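PDB 5Y2A: insect group II chitinase from Ostrinia furnacalis, which probably hydrolyses the beta-1,4 linkages of chitin as the second catalytic domain of an insect family 18 glycosidase. Local coordinates for residues L47-H52 with L78-W83; D110-Y115 with K154-R159; K150-A155 with M161-A166; V245-Q250 with T364-V369. All coordinates share one frame; numbering follows the deposited sequence.

Contact 1. Residues L47-H52 with L78-W83; sequences LVIKSH and LGLGGW
Ile49 and Leu80 mark the closest approach of two backbones, their CA atoms 7.4 Å apart, and since no hydrogen bond joins the segments, side chains alone close the gap. Ile49 is the common partner on one side, packed against two leucines of residues 78-81 on the other. Its two branches divide the work. Ile49 and Leu78 pass each other in opposite directions, bringing Ile49 CG2, anti to the backbone N, 3.9 Å from Leu78 CD2. Methylene Ile49 CG1 serves the other leucine instead, with Leu80 CD1 and Leu80 CD2 both 4.1 Å away, the two chains running aslant to one another. Leu78 and Leu80 adopt nearly the same shape, CG anti to the backbone N (chi1 175° and 171°), and they project from one side of their strand with Gly79 between them. A single branched residue thus bridges two positions of a strand with which it makes no backbone bond. In the TIM barrel of family 18 glycosidases this is packing outside the barrel wall. Strand 34-42 connects the two parts: it pairs in parallel with 75-81 through Gly79, and antiparallel with the short strand 49-51 through Lys50 and Val41. Helix 98-115 covers this side, placing Phe111 and Ala108 against Ile49 and Phe104 against Leu80; Tyr91 of helix 90-95 also touches Leu80, and Ala40 of strand 34-42 touches both Ile49 and Leu78.

Contact 2. Residues D110-Y115 with K154-R159; sequences DFLEQY and KAFNRR
Glu113 and Arg159 meet at about a right angle, the planes of carboxylate and guanidinium turned 81° apart. This is a salt bridge without the flat, two-pronged pairing: Glu113 OE1 lies 3.1 Å from Arg159 NH1, while Glu113 OE2 stands 3.4 Å above one face of the Arg159 guanidinium, displaced toward its rim. An extended glutamate chain reaches across, and the arginine folds at chi2 (-78°), which lays its CD and guanidinium beside the carboxylate. The pair bridges helices 98-115 and 141-159, two members of the helical layer that surrounds a TIM barrel. Deeper between them, Leu112 and Phe156 also cross nearly perpendicularly, with Leu112 CD1 3.6 Å from Phe156 CZ, at the far end of the ring. Leu120 of strand 119-123 touches both of these apolar side chains; the apolar pair lies on the barrel side, while Glu113 and Arg159 are the more exposed residues. Asp110 OD1, 5.7 Å from Arg159 NH2, probably adds a weaker attraction to the same guanidinium.

Contact 3. Residues K150-A155 with M161-A166; sequences KELRKA and MLLSAA
Arg153 and Leu163 bring helix and strand closest, CA to CA 6.8 Å, in the last step of a beta-alpha-beta unit: helix 141-159 crosses over from strand 119-123 and the chain returns as strand 162-167. Leu163, its CG anti to the backbone N (chi1 -178°), directs both methyls at the helix. Leu163 CD2 lies 3.8 Å from Leu152 CB, and Leu163 CD1 4.1 Å from Leu152 CD1, the two leucines meeting at about a right angle. Arg153 runs past Leu163 in the opposite sense and, bent at chi2 and chi3, carries Arg153 NH1 to within 4.0 Å of Leu163 CB. The charged end finds its main partners beyond the strand segment: NH1 bonds to Asn186 O and forms a salt bridge with Asp188 OD2, an oxygen that also accepts the backbone N-H of Leu163. Alongside, the neighbouring helix 98-115 lays Phe104 and Val105 against Leu152; Ser164, pointing away from the helix, hydrogen-bonds through OG to Asp121 OD1 of strand 119-123.

Contact 4. Residues V245-Q250 with T364-V369; sequences VPFYGQ and TTINHV
Ile366 keeps CG1 anti to its own carbonyl carbon (chi1 -68°) and then extends (chi2 172°), which drives CD1 outward from the helix toward Val245 and Phe247. The setting is the TIM barrel of the family 18 glycosidases, here the outside of strand 241-254, covered by helix 361-371, which follows the barrel strand 339-343 in the chain. The contact illustrates how one long side chain can join a helix to a strand whose backbone stays remote, for the nearest CA atoms, those of Val245 and Ile366, are 9.3 Å apart. Val245 meets the isoleucine tip to tip, its CG2 4.1 Å from Ile366 CD1. Phe247 belongs to the short break in the strand. Strand 339-343 holds this region through backbone bonds from Val245 and Phe247, and supplies Ala342 beside Phe247 and Ser340 beside Ile366; Leu362 and Leu363 of the helix also touch the Phe247 ring. On the next residue along, Tyr248 OH bonds to Asp196, as does Gln250 NE2. Ile366 CD1 approaches the phenylalanine ring at its edge, near the ring plane, and sits 4.0 Å from both CE1 and CZ of Phe247.

How the contacts relate
Contacts 1, 2 and 3 form one continuous patch of the barrel's outer layer. Contacts 1 and 2 lie 15 Å apart between centres and touch where Leu78 CD2 meets Phe111 CE1 at 3.7 Å. Contacts 2 and 3, centres 10 Å apart, share Lys154 and Ala155, and Phe156 O lies 3.1 Å from Met161 N, a probable hydrogen bond. Contact 4 stands across the chain's centre from contact 1, about 25 Å away between centres. Strand 119-123 and the turn after it carry the family 18 acidic motif: Asp121, bonded by Ser164, and beyond the strand Glu125, the probable catalytic acid, touched by Trp83 of segment 78-83. The glycan at Tyr212, Asn225 and Asn229 is probably a glycosylation rather than substrate.

Contact 1. Residues L47-H52 with L78-W83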
loop_
_atom_site.group_PDB
_atom_site.type_symbol
_atom_site.label_atom_id
_atom_site.label_comp_id
_atom_site.label_asym_id
_atom_site.label_seq_id
_atom_site.Cartn_x
_atom_site.Cartn_y
_atom_site.Cartn_z
ATOM N N LEU A 47 13.279 -19.992 -6.847
ATOM C CA LEU A 47 12.801 -19.584 -8.166
ATOM C C LEU A 47 11.829 -20.615 -8.743
ATOM O O LEU A 47 11.946 -21.046 -9.892
ATOM C CB LEU A 47 13.973 -19.333 -9.116
ATOM C CG LEU A 47 15.007 -18.291 -8.673
ATOM C CD1 LEU A 47 16.114 -18.167 -9.702
ATOM C CD2 LEU A 47 14.370 -16.930 -8.402
ATOM N N VAL A 48 10.855 -21.012 -7.919
ATOM C CA VAL A 48 9.756 -21.870 -8.344
ATOM C C VAL A 48 8.454 -21.301 -7.797
ATOM O O VAL A 48 8.441 -20.497 -6.862
ATOM C CB VAL A 48 9.914 -23.341 -7.892
ATOM C CG1 VAL A 48 11.179 -23.967 -8.481
ATOM C CG2 VAL A 48 9.905 -23.432 -6.379
ATOM N N ILE A 49 7.344 -21.746 -8.395
ATOM C CA ILE A 49 6.020 -21.324 -7.952
ATOM C C ILE A 49 5.788 -21.743 -6.510
ATOM O O ILE A 49 6.125 -22.863 -6.104
ATOM C CB ILE A 49 4.940 -21.929 -8.865
ATOM C CG1 ILE A 49 5.045 -21.371 -10.280
ATOM C CG2 ILE A 49 3.548 -21.715 -8.274
ATOM C CD1 ILE A 49 4.180 -22.114 -11.292
ATOM N N LYS A 50 5.197 -20.843 -5.726
ATOM C CA LYS A 50 4.705 -21.191 -4.400
ATOM C C LYS A 50 3.424 -20.420 -4.130
ATOM O O LYS A 50 3.163 -19.374 -4.731
ATOM C CB LYS A 50 5.741 -20.902 -3.301
ATOM C CG LYS A 50 5.881 -19.434 -2.929
ATOM C CD LYS A 50 6.718 -19.257 -1.662
ATOM C CE LYS A 50 7.081 -17.797 -1.451
ATOM N NZ LYS A 50 8.099 -17.604 -0.380
ATOM N N SER A 51 2.608 -20.972 -3.237
ATOM C CA SER A 51 1.398 -20.287 -2.818
ATOM C C SER A 51 1.760 -19.021 -2.058
ATOM O O SER A 51 2.699 -19.004 -1.258
ATOM C CB SER A 51 0.548 -21.204 -1.941
ATOM O OG SER A 51 -0.469 -20.470 -1.277
ATOM N N HIS A 52 1.014 -17.953 -2.317
ATOM C CA HIS A 52 1.204 -16.707 -1.592
ATOM C C HIS A 52 0.395 -16.675 -0.305
ATOM O O HIS A 52 0.625 -15.803 0.539
ATOM C CB HIS A 52 0.822 -15.516 -2.489
ATOM C CG HIS A 52 1.041 -14.176 -1.853
ATOM N ND1 HIS A 52 0.012 -13.420 -1.332
ATOM C CD2 HIS A 52 2.174 -13.465 -1.640
ATOM C CE1 HIS A 52 0.501 -12.298 -0.832
ATOM N NE2 HIS A 52 1.811 -12.302 -1.006
ATOM N N LEU A 78 -3.660 -21.212 -12.965
ATOM C CA LEU A 78 -3.041 -20.501 -11.858
ATOM C C LEU A 78 -2.309 -19.285 -12.406
ATOM O O LEU A 78 -1.548 -19.398 -13.372
ATOM C CB LEU A 78 -2.067 -21.414 -11.106
ATOM C CG LEU A 78 -1.272 -20.742 -9.987
ATOM C CD1 LEU A 78 -2.218 -20.283 -8.889
ATOM C CD2 LEU A 78 -0.217 -21.700 -9.439
ATOM N N GLY A 79 -2.554 -18.121 -11.810
ATOM C CA GLY A 79 -1.831 -16.919 -12.183
ATOM C C GLY A 79 -0.600 -16.747 -11.313
ATOM O O GLY A 79 -0.670 -16.885 -10.091
ATOM N N LEU A 80 0.532 -16.464 -11.951
ATOM C CA LEU A 80 1.806 -16.289 -11.264
ATOM C C LEU A 80 2.268 -14.848 -11.402
ATOM O O LEU A 80 2.329 -14.318 -12.515
ATOM C CB LEU A 80 2.878 -17.224 -11.827
ATOM C CG LEU A 80 4.312 -16.998 -11.330
ATOM C CD1 LEU A 80 4.445 -17.361 -9.855
ATOM C CD2 LEU A 80 5.322 -17.786 -12.166
ATOM N N GLY A 81 2.595 -14.222 -10.274
ATOM C CA GLY A 81 3.181 -12.899 -10.311
ATOM C C GLY A 81 2.255 -11.799 -9.834
ATOM O O GLY A 81 1.830 -11.797 -8.674
ATOM N N GLY A 82 1.920 -10.871 -10.728
ATOM C CA GLY A 82 1.214 -9.665 -10.351
ATOM C C GLY A 82 2.171 -8.539 -10.005
ATOM O O GLY A 82 3.386 -8.715 -9.902
ATOM N N TRP A 83 1.597 -7.343 -9.837
ATOM C CA TRP A 83 2.408 -6.150 -9.597
ATOM C C TRP A 83 3.282 -6.299 -8.359
ATOM O O TRP A 83 4.486 -6.015 -8.400
ATOM C CB TRP A 83 1.515 -4.917 -9.458
ATOM C CG TRP A 83 2.284 -3.694 -9.052
ATOM C CD1 TRP A 83 2.415 -3.192 -7.789
ATOM C CD2 TRP A 83 3.038 -2.827 -9.910
ATOM N NE1 TRP A 83 3.206 -2.066 -7.807
ATOM C CE2 TRP A 83 3.594 -1.817 -9.098
ATOM C CE3 TRP A 83 3.294 -2.803 -11.286
ATOM C CZ2 TRP A 83 4.397 -0.796 -9.617
ATOM C CZ3 TRP A 83 4.086 -1.781 -11.801
ATOM C CH2 TRP A 83 4.624 -0.792 -10.967
#

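Contact 2. Residues D110-Y115 with K154-R159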
loop_
_atom_site.group_PDB
_atom_site.type_symbol
_atom_site.label_atom_id
_atom_site.label_comp_id
_atom_site.label_asym_id
_atom_site.label_seq_id
_atom_site.Cartn_x
_atom_site.Cartn_y
_atom_site.Cartn_z
ATOM N N ASP A 110 4.232 -30.088 -11.959
ATOM C CA ASP A 110 3.789 -30.847 -10.792
ATOM C C ASP A 110 2.920 -30.000 -9.869
ATOM O O ASP A 110 1.915 -30.485 -9.337
ATOM C CB ASP A 110 5.002 -31.390 -10.039
ATOM C CG ASP A 110 5.764 -32.420 -10.842
ATOM O OD1 ASP A 110 5.124 -33.142 -11.637
ATOM O OD2 ASP A 110 7.001 -32.498 -10.687
ATOM N N PHE A 111 3.295 -28.735 -9.663
ATOM C CA PHE A 111 2.499 -27.850 -8.814
ATOM C C PHE A 111 1.081 -27.711 -9.359
ATOM O O PHE A 111 0.099 -27.846 -8.621
ATOM C CB PHE A 111 3.181 -26.482 -8.712
ATOM C CG PHE A 111 2.628 -25.596 -7.623
ATOM C CD1 PHE A 111 1.517 -24.798 -7.854
ATOM C CD2 PHE A 111 3.234 -25.546 -6.376
ATOM C CE1 PHE A 111 1.009 -23.975 -6.856
ATOM C CE2 PHE A 111 2.733 -24.722 -5.373
ATOM C CZ PHE A 111 1.617 -23.935 -5.616
ATOM N N LEU A 112 0.962 -27.459 -10.662
ATOM C CA LEU A 112 -0.350 -27.262 -11.269
ATOM C C LEU A 112 -1.199 -28.524 -11.170
ATOM O O LEU A 112 -2.371 -28.470 -10.781
ATOM C CB LEU A 112 -0.170 -26.832 -12.725
ATOM C CG LEU A 112 0.573 -25.505 -12.865
ATOM C CD1 LEU A 112 1.066 -25.310 -14.291
ATOM C CD2 LEU A 112 -0.319 -24.353 -12.431
ATOM N N GLU A 113 -0.621 -29.677 -11.523
ATOM C CA GLU A 113 -1.374 -30.927 -11.466
ATOM C C GLU A 113 -1.761 -31.284 -10.041
ATOM O O GLU A 113 -2.826 -31.874 -9.816
ATOM C CB GLU A 113 -0.562 -32.053 -12.095
ATOM C CG GLU A 113 -0.254 -31.802 -13.548
ATOM C CD GLU A 113 0.287 -33.023 -14.246
ATOM O OE1 GLU A 113 0.116 -33.106 -15.474
ATOM O OE2 GLU A 113 0.857 -33.904 -13.570
ATOM N N GLN A 114 -0.913 -30.931 -9.075
ATOM C CA GLN A 114 -1.202 -31.190 -7.667
ATOM C C GLN A 114 -2.552 -30.621 -7.255
ATOM O O GLN A 114 -3.282 -31.240 -6.475
ATOM C CB GLN A 114 -0.084 -30.601 -6.799
ATOM C CG GLN A 114 -0.300 -30.704 -5.294
ATOM C CD GLN A 114 -0.253 -32.129 -4.780
ATOM O OE1 GLN A 114 0.431 -32.983 -5.345
ATOM N NE2 GLN A 114 -0.976 -32.391 -3.694
ATOM N N TYR A 115 -2.897 -29.435 -7.754
ATOM C CA TYR A 115 -4.126 -28.765 -7.358
ATOM C C TYR A 115 -5.212 -28.800 -8.423
ATOM O O TYR A 115 -6.279 -28.211 -8.216
ATOM C CB TYR A 115 -3.814 -27.320 -6.962
ATOM C CG TYR A 115 -2.851 -27.263 -5.809
ATOM C CD1 TYR A 115 -3.226 -27.702 -4.546
ATOM C CD2 TYR A 115 -1.552 -26.816 -5.990
ATOM C CE1 TYR A 115 -2.336 -27.669 -3.486
ATOM C CE2 TYR A 115 -0.657 -26.783 -4.943
ATOM C CZ TYR A 115 -1.053 -27.211 -3.695
ATOM O OH TYR A 115 -0.161 -27.175 -2.653
ATOM N N LYS A 154 6.478 -26.268 -24.692
ATOM C CA LYS A 154 6.781 -27.656 -25.041
ATOM C C LYS A 154 6.388 -28.612 -23.920
ATOM O O LYS A 154 5.782 -29.659 -24.172
ATOM C CB LYS A 154 8.249 -27.830 -25.435
ATOM C CG LYS A 154 8.572 -27.232 -26.803
ATOM C CD LYS A 154 9.871 -27.793 -27.377
ATOM C CE LYS A 154 10.157 -27.248 -28.782
ATOM N NZ LYS A 154 9.237 -27.773 -29.843
ATOM N N ALA A 155 6.724 -28.273 -22.675
ATOM C CA ALA A 155 6.380 -29.173 -21.577
ATOM C C ALA A 155 4.871 -29.255 -21.378
ATOM O O ALA A 155 4.335 -30.335 -21.105
ATOM C CB ALA A 155 7.068 -28.728 -20.286
ATOM N N PHE A 156 4.167 -28.126 -21.506
ATOM C CA PHE A 156 2.721 -28.143 -21.297
ATOM C C PHE A 156 2.005 -28.953 -22.374
ATOM O O PHE A 156 0.984 -29.591 -22.088
ATOM C CB PHE A 156 2.165 -26.715 -21.254
ATOM C CG PHE A 156 2.321 -26.027 -19.916
ATOM C CD1 PHE A 156 3.267 -26.456 -18.998
ATOM C CD2 PHE A 156 1.513 -24.951 -19.580
ATOM C CE1 PHE A 156 3.407 -25.823 -17.774
ATOM C CE2 PHE A 156 1.648 -24.310 -18.356
ATOM C CZ PHE A 156 2.594 -24.750 -17.453
ATOM N N ASN A 157 2.516 -28.938 -23.611
ATOM C CA ASN A 157 1.859 -29.670 -24.695
ATOM C C ASN A 157 1.843 -31.173 -24.441
ATOM O O ASN A 157 0.875 -31.849 -24.799
ATOM C CB ASN A 157 2.564 -29.384 -26.020
ATOM C CG ASN A 157 2.159 -28.058 -26.623
ATOM O OD1 ASN A 157 1.199 -27.425 -26.178
ATOM N ND2 ASN A 157 2.899 -27.623 -27.636
ATOM N N ARG A 158 2.892 -31.709 -23.812
ATOM C CA ARG A 158 2.897 -33.114 -23.409
ATOM C C ARG A 158 1.812 -33.415 -22.388
ATOM O O ARG A 158 1.398 -34.574 -22.261
ATOM C CB ARG A 158 4.249 -33.486 -22.819
ATOM C CG ARG A 158 5.430 -33.099 -23.676
ATOM C CD ARG A 158 6.696 -33.767 -23.180
ATOM N NE ARG A 158 7.809 -32.831 -23.265
ATOM C CZ ARG A 158 8.742 -32.848 -24.209
ATOM N NH1 ARG A 158 8.715 -33.775 -25.156
ATOM N NH2 ARG A 158 9.704 -31.934 -24.202
ATOM N N ARG A 159 1.338 -32.398 -21.674
ATOM C CA ARG A 159 0.379 -32.554 -20.593
ATOM C C ARG A 159 -1.001 -32.021 -20.930
ATOM O O ARG A 159 -1.915 -32.168 -20.114
ATOM C CB ARG A 159 0.891 -31.829 -19.334
ATOM C CG ARG A 159 2.134 -32.431 -18.707
ATOM C CD ARG A 159 1.670 -33.650 -17.949
ATOM N NE ARG A 159 2.715 -34.478 -17.368
ATOM C CZ ARG A 159 2.458 -35.547 -16.622
ATOM N NH1 ARG A 159 1.200 -35.879 -16.354
ATOM N NH2 ARG A 159 3.450 -36.270 -16.121
#

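Contact 3. Residues K150-A155 with M161-A166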
loop_
_atom_site.group_PDB
_atom_site.type_symbol
_atom_site.label_atom_id
_atom_site.label_comp_id
_atom_site.label_asym_id
_atom_site.label_seq_id
_atom_site.Cartn_x
_atom_site.Cartn_y
_atom_site.Cartn_z
ATOM N N LYS A 150 8.635 -20.464 -24.493
ATOM C CA LYS A 150 8.811 -21.584 -25.420
ATOM C C LYS A 150 8.986 -22.902 -24.674
ATOM O O LYS A 150 8.400 -23.923 -25.054
ATOM C CB LYS A 150 10.009 -21.347 -26.342
ATOM C CG LYS A 150 9.807 -20.299 -27.413
ATOM C CD LYS A 150 10.991 -20.286 -28.367
ATOM C CE LYS A 150 11.825 -19.030 -28.205
ATOM N NZ LYS A 150 11.298 -17.910 -29.031
ATOM N N GLU A 151 9.774 -22.895 -23.596
ATOM C CA GLU A 151 10.042 -24.138 -22.881
ATOM C C GLU A 151 8.829 -24.600 -22.092
ATOM O O GLU A 151 8.551 -25.804 -22.027
ATOM C CB GLU A 151 11.259 -23.961 -21.976
ATOM C CG GLU A 151 12.527 -23.729 -22.778
ATOM C CD GLU A 151 13.583 -22.972 -22.009
ATOM O OE1 GLU A 151 13.425 -22.798 -20.780
ATOM O OE2 GLU A 151 14.563 -22.525 -22.643
ATOM N N LEU A 152 8.089 -23.664 -21.489
ATOM C CA LEU A 152 6.811 -24.022 -20.880
ATOM C C LEU A 152 5.846 -24.571 -21.923
ATOM O O LEU A 152 5.120 -25.536 -21.661
ATOM C CB LEU A 152 6.200 -22.812 -20.173
ATOM C CG LEU A 152 6.803 -22.409 -18.824
ATOM C CD1 LEU A 152 6.441 -20.961 -18.476
ATOM C CD2 LEU A 152 6.327 -23.355 -17.739
ATOM N N ARG A 153 5.815 -23.957 -23.109
ATOM C CA ARG A 153 4.939 -24.434 -24.179
ATOM C C ARG A 153 5.207 -25.899 -24.514
ATOM O O ARG A 153 4.273 -26.703 -24.617
ATOM C CB ARG A 153 5.108 -23.554 -25.423
ATOM C CG ARG A 153 4.410 -24.082 -26.676
ATOM C CD ARG A 153 2.945 -23.688 -26.727
ATOM N NE ARG A 153 2.090 -24.570 -25.941
ATOM C CZ ARG A 153 0.951 -24.195 -25.368
ATOM N NH1 ARG A 153 0.530 -22.942 -25.476
ATOM N NH2 ARG A 153 0.236 -25.074 -24.681
ATOM N N LYS A 154 6.478 -26.268 -24.692
ATOM C CA LYS A 154 6.781 -27.656 -25.041
ATOM C C LYS A 154 6.388 -28.612 -23.920
ATOM O O LYS A 154 5.782 -29.659 -24.172
ATOM C CB LYS A 154 8.249 -27.830 -25.435
ATOM C CG LYS A 154 8.572 -27.232 -26.803
ATOM C CD LYS A 154 9.871 -27.793 -27.377
ATOM C CE LYS A 154 10.157 -27.248 -28.782
ATOM N NZ LYS A 154 9.237 -27.773 -29.843
ATOM N N ALA A 155 6.724 -28.273 -22.675
ATOM C CA ALA A 155 6.380 -29.173 -21.577
ATOM C C ALA A 155 4.871 -29.255 -21.378
ATOM O O ALA A 155 4.335 -30.335 -21.105
ATOM C CB ALA A 155 7.068 -28.728 -20.286
ATOM N N MET A 161 -1.843 -28.900 -21.170
ATOM C CA MET A 161 -2.114 -27.734 -20.345
ATOM C C MET A 161 -2.026 -26.448 -21.154
ATOM O O MET A 161 -1.406 -26.387 -22.219
ATOM C CB MET A 161 -1.172 -27.681 -19.140
ATOM C CG MET A 161 -1.440 -28.806 -18.149
ATOM S SD MET A 161 -0.552 -28.662 -16.587
ATOM C CE MET A 161 1.118 -28.527 -17.173
ATOM N N LEU A 162 -2.661 -25.410 -20.620
ATOM C CA LEU A 162 -2.766 -24.119 -21.276
ATOM C C LEU A 162 -1.716 -23.168 -20.721
ATOM O O LEU A 162 -1.338 -23.247 -19.550
ATOM C CB LEU A 162 -4.165 -23.524 -21.077
ATOM C CG LEU A 162 -5.319 -24.356 -21.635
ATOM C CD1 LEU A 162 -6.664 -23.769 -21.221
ATOM C CD2 LEU A 162 -5.203 -24.417 -23.153
ATOM N N LEU A 163 -1.238 -22.273 -21.579
ATOM C CA LEU A 163 -0.237 -21.287 -21.197
ATOM C C LEU A 163 -0.680 -19.936 -21.728
ATOM O O LEU A 163 -0.930 -19.792 -22.930
ATOM C CB LEU A 163 1.146 -21.658 -21.745
ATOM C CG LEU A 163 2.301 -20.721 -21.384
ATOM C CD1 LEU A 163 2.589 -20.765 -19.888
ATOM C CD2 LEU A 163 3.549 -21.056 -22.199
ATOM N N SER A 164 -0.789 -18.952 -20.836
ATOM C CA SER A 164 -1.202 -17.609 -21.208
ATOM C C SER A 164 -0.322 -16.602 -20.481
ATOM O O SER A 164 0.453 -16.951 -19.587
ATOM C CB SER A 164 -2.679 -17.370 -20.877
ATOM O OG SER A 164 -2.925 -17.563 -19.495
ATOM N N ALA A 165 -0.446 -15.337 -20.870
ATOM C CA ALA A 165 0.286 -14.287 -20.184
ATOM C C ALA A 165 -0.539 -13.015 -20.165
ATOM O O ALA A 165 -1.240 -12.700 -21.133
ATOM C CB ALA A 165 1.646 -14.016 -20.847
ATOM N N ALA A 166 -0.442 -12.288 -19.056
ATOM C CA ALA A 166 -0.942 -10.924 -18.971
ATOM C C ALA A 166 0.212 -9.972 -19.273
ATOM O O ALA A 166 1.298 -10.111 -18.706
ATOM C CB ALA A 166 -1.521 -10.653 -17.585
#

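Contact 4. Residues V245-Q250 with T364-V369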
loop_
_atom_site.group_PDB
_atom_site.type_symbol
_atom_site.label_atom_id
_atom_site.label_comp_id
_atom_site.label_asym_id
_atom_site.label_seq_id
_atom_site.Cartn_x
_atom_site.Cartn_y
_atom_site.Cartn_z
ATOM N N VAL A 245 -10.667 -5.530 -19.353
ATOM C CA VAL A 245 -11.614 -4.490 -18.960
ATOM C C VAL A 245 -11.490 -4.331 -17.450
ATOM O O VAL A 245 -11.625 -5.324 -16.721
ATOM C CB VAL A 245 -13.054 -4.862 -19.359
ATOM C CG1 VAL A 245 -14.039 -3.773 -18.925
ATOM C CG2 VAL A 245 -13.161 -5.144 -20.860
ATOM N N PRO A 246 -11.243 -3.125 -16.934
ATOM C CA PRO A 246 -11.179 -2.942 -15.476
ATOM C C PRO A 246 -12.582 -2.878 -14.880
ATOM O O PRO A 246 -13.466 -2.198 -15.409
ATOM C CB PRO A 246 -10.448 -1.602 -15.322
ATOM C CG PRO A 246 -10.888 -0.826 -16.554
ATOM C CD PRO A 246 -11.004 -1.866 -17.663
ATOM N N PHE A 247 -12.786 -3.597 -13.775
ATOM C CA PHE A 247 -14.029 -3.544 -13.013
ATOM C C PHE A 247 -13.906 -2.621 -11.799
ATOM O O PHE A 247 -14.599 -2.810 -10.792
ATOM C CB PHE A 247 -14.449 -4.952 -12.574
ATOM C CG PHE A 247 -15.005 -5.826 -13.693
ATOM C CD1 PHE A 247 -15.083 -5.363 -15.002
ATOM C CD2 PHE A 247 -15.464 -7.114 -13.416
ATOM C CE1 PHE A 247 -15.604 -6.173 -16.021
ATOM C CE2 PHE A 247 -15.980 -7.937 -14.424
ATOM C CZ PHE A 247 -16.059 -7.463 -15.728
ATOM N N TYR A 248 -13.039 -1.612 -11.892
ATOM C CA TYR A 248 -12.735 -0.708 -10.792
ATOM C C TYR A 248 -12.375 0.641 -11.391
ATOM O O TYR A 248 -12.119 0.760 -12.592
ATOM C CB TYR A 248 -11.567 -1.220 -9.936
ATOM C CG TYR A 248 -10.296 -1.293 -10.746
ATOM C CD1 TYR A 248 -10.016 -2.412 -11.522
ATOM C CD2 TYR A 248 -9.398 -0.226 -10.780
ATOM C CE1 TYR A 248 -8.880 -2.477 -12.299
ATOM C CE2 TYR A 248 -8.254 -0.282 -11.558
ATOM C CZ TYR A 248 -8.003 -1.418 -12.313
ATOM O OH TYR A 248 -6.871 -1.502 -13.087
ATOM N N GLY A 249 -12.307 1.650 -10.536
ATOM C CA GLY A 249 -11.933 2.985 -10.954
ATOM C C GLY A 249 -10.646 3.438 -10.294
ATOM O O GLY A 249 -10.281 2.961 -9.220
ATOM N N GLN A 250 -9.945 4.347 -10.966
ATOM C CA GLN A 250 -8.825 5.059 -10.369
ATOM C C GLN A 250 -9.346 6.369 -9.799
ATOM O O GLN A 250 -9.984 7.147 -10.515
ATOM C CB GLN A 250 -7.732 5.328 -11.406
ATOM C CG GLN A 250 -6.986 4.083 -11.861
ATOM C CD GLN A 250 -5.959 3.621 -10.847
ATOM O OE1 GLN A 250 -5.671 4.318 -9.871
ATOM N NE2 GLN A 250 -5.407 2.431 -11.063
ATOM N N THR A 364 -21.741 -9.758 -16.925
ATOM C CA THR A 364 -22.887 -10.211 -17.710
ATOM C C THR A 364 -22.952 -9.493 -19.053
ATOM O O THR A 364 -23.242 -10.112 -20.086
ATOM C CB THR A 364 -24.172 -9.992 -16.912
ATOM O OG1 THR A 364 -24.113 -10.772 -15.713
ATOM C CG2 THR A 364 -25.395 -10.398 -17.721
ATOM N N THR A 365 -22.680 -8.186 -19.058
ATOM C CA THR A 365 -22.661 -7.421 -20.301
ATOM C C THR A 365 -21.632 -7.973 -21.287
ATOM O O THR A 365 -21.916 -8.097 -22.487
ATOM C CB THR A 365 -22.386 -5.947 -19.992
ATOM O OG1 THR A 365 -23.478 -5.408 -19.233
ATOM C CG2 THR A 365 -22.208 -5.154 -21.270
ATOM N N ILE A 366 -20.434 -8.316 -20.803
ATOM C CA ILE A 366 -19.403 -8.873 -21.680
ATOM C C ILE A 366 -19.832 -10.235 -22.232
ATOM O O ILE A 366 -19.620 -10.535 -23.416
ATOM C CB ILE A 366 -18.056 -8.944 -20.929
ATOM C CG1 ILE A 366 -17.538 -7.522 -20.658
ATOM C CG2 ILE A 366 -17.037 -9.759 -21.716
ATOM C CD1 ILE A 366 -16.316 -7.445 -19.747
ATOM N N ASN A 367 -20.443 -11.077 -21.392
ATOM C CA ASN A 367 -20.909 -12.387 -21.851
ATOM C C ASN A 367 -22.032 -12.261 -22.873
ATOM O O ASN A 367 -22.138 -13.078 -23.796
ATOM C CB ASN A 367 -21.382 -13.218 -20.667
ATOM C CG ASN A 367 -20.247 -13.925 -19.987
ATOM O OD1 ASN A 367 -19.931 -15.067 -20.308
ATOM N ND2 ASN A 367 -19.608 -13.238 -19.053
ATOM N N HIS A 368 -22.892 -11.264 -22.695
ATOM C CA HIS A 368 -23.953 -10.985 -23.656
ATOM C C HIS A 368 -23.385 -10.752 -25.053
ATOM O O HIS A 368 -23.833 -11.362 -26.032
ATOM C CB HIS A 368 -24.747 -9.774 -23.159
ATOM C CG HIS A 368 -25.725 -9.226 -24.148
ATOM N ND1 HIS A 368 -26.776 -9.962 -24.647
ATOM C CD2 HIS A 368 -25.823 -7.997 -24.710
ATOM C CE1 HIS A 368 -27.470 -9.216 -25.488
ATOM N NE2 HIS A 368 -26.915 -8.020 -25.541
ATOM N N VAL A 369 -22.362 -9.901 -25.155
ATOM C CA VAL A 369 -21.795 -9.549 -26.455
ATOM C C VAL A 369 -21.024 -10.723 -27.051
ATOM O O VAL A 369 -21.160 -11.041 -28.240
ATOM C CB VAL A 369 -20.893 -8.308 -26.324
ATOM C CG1 VAL A 369 -20.158 -8.056 -27.633
ATOM C CG2 VAL A 369 -21.712 -7.094 -25.905
#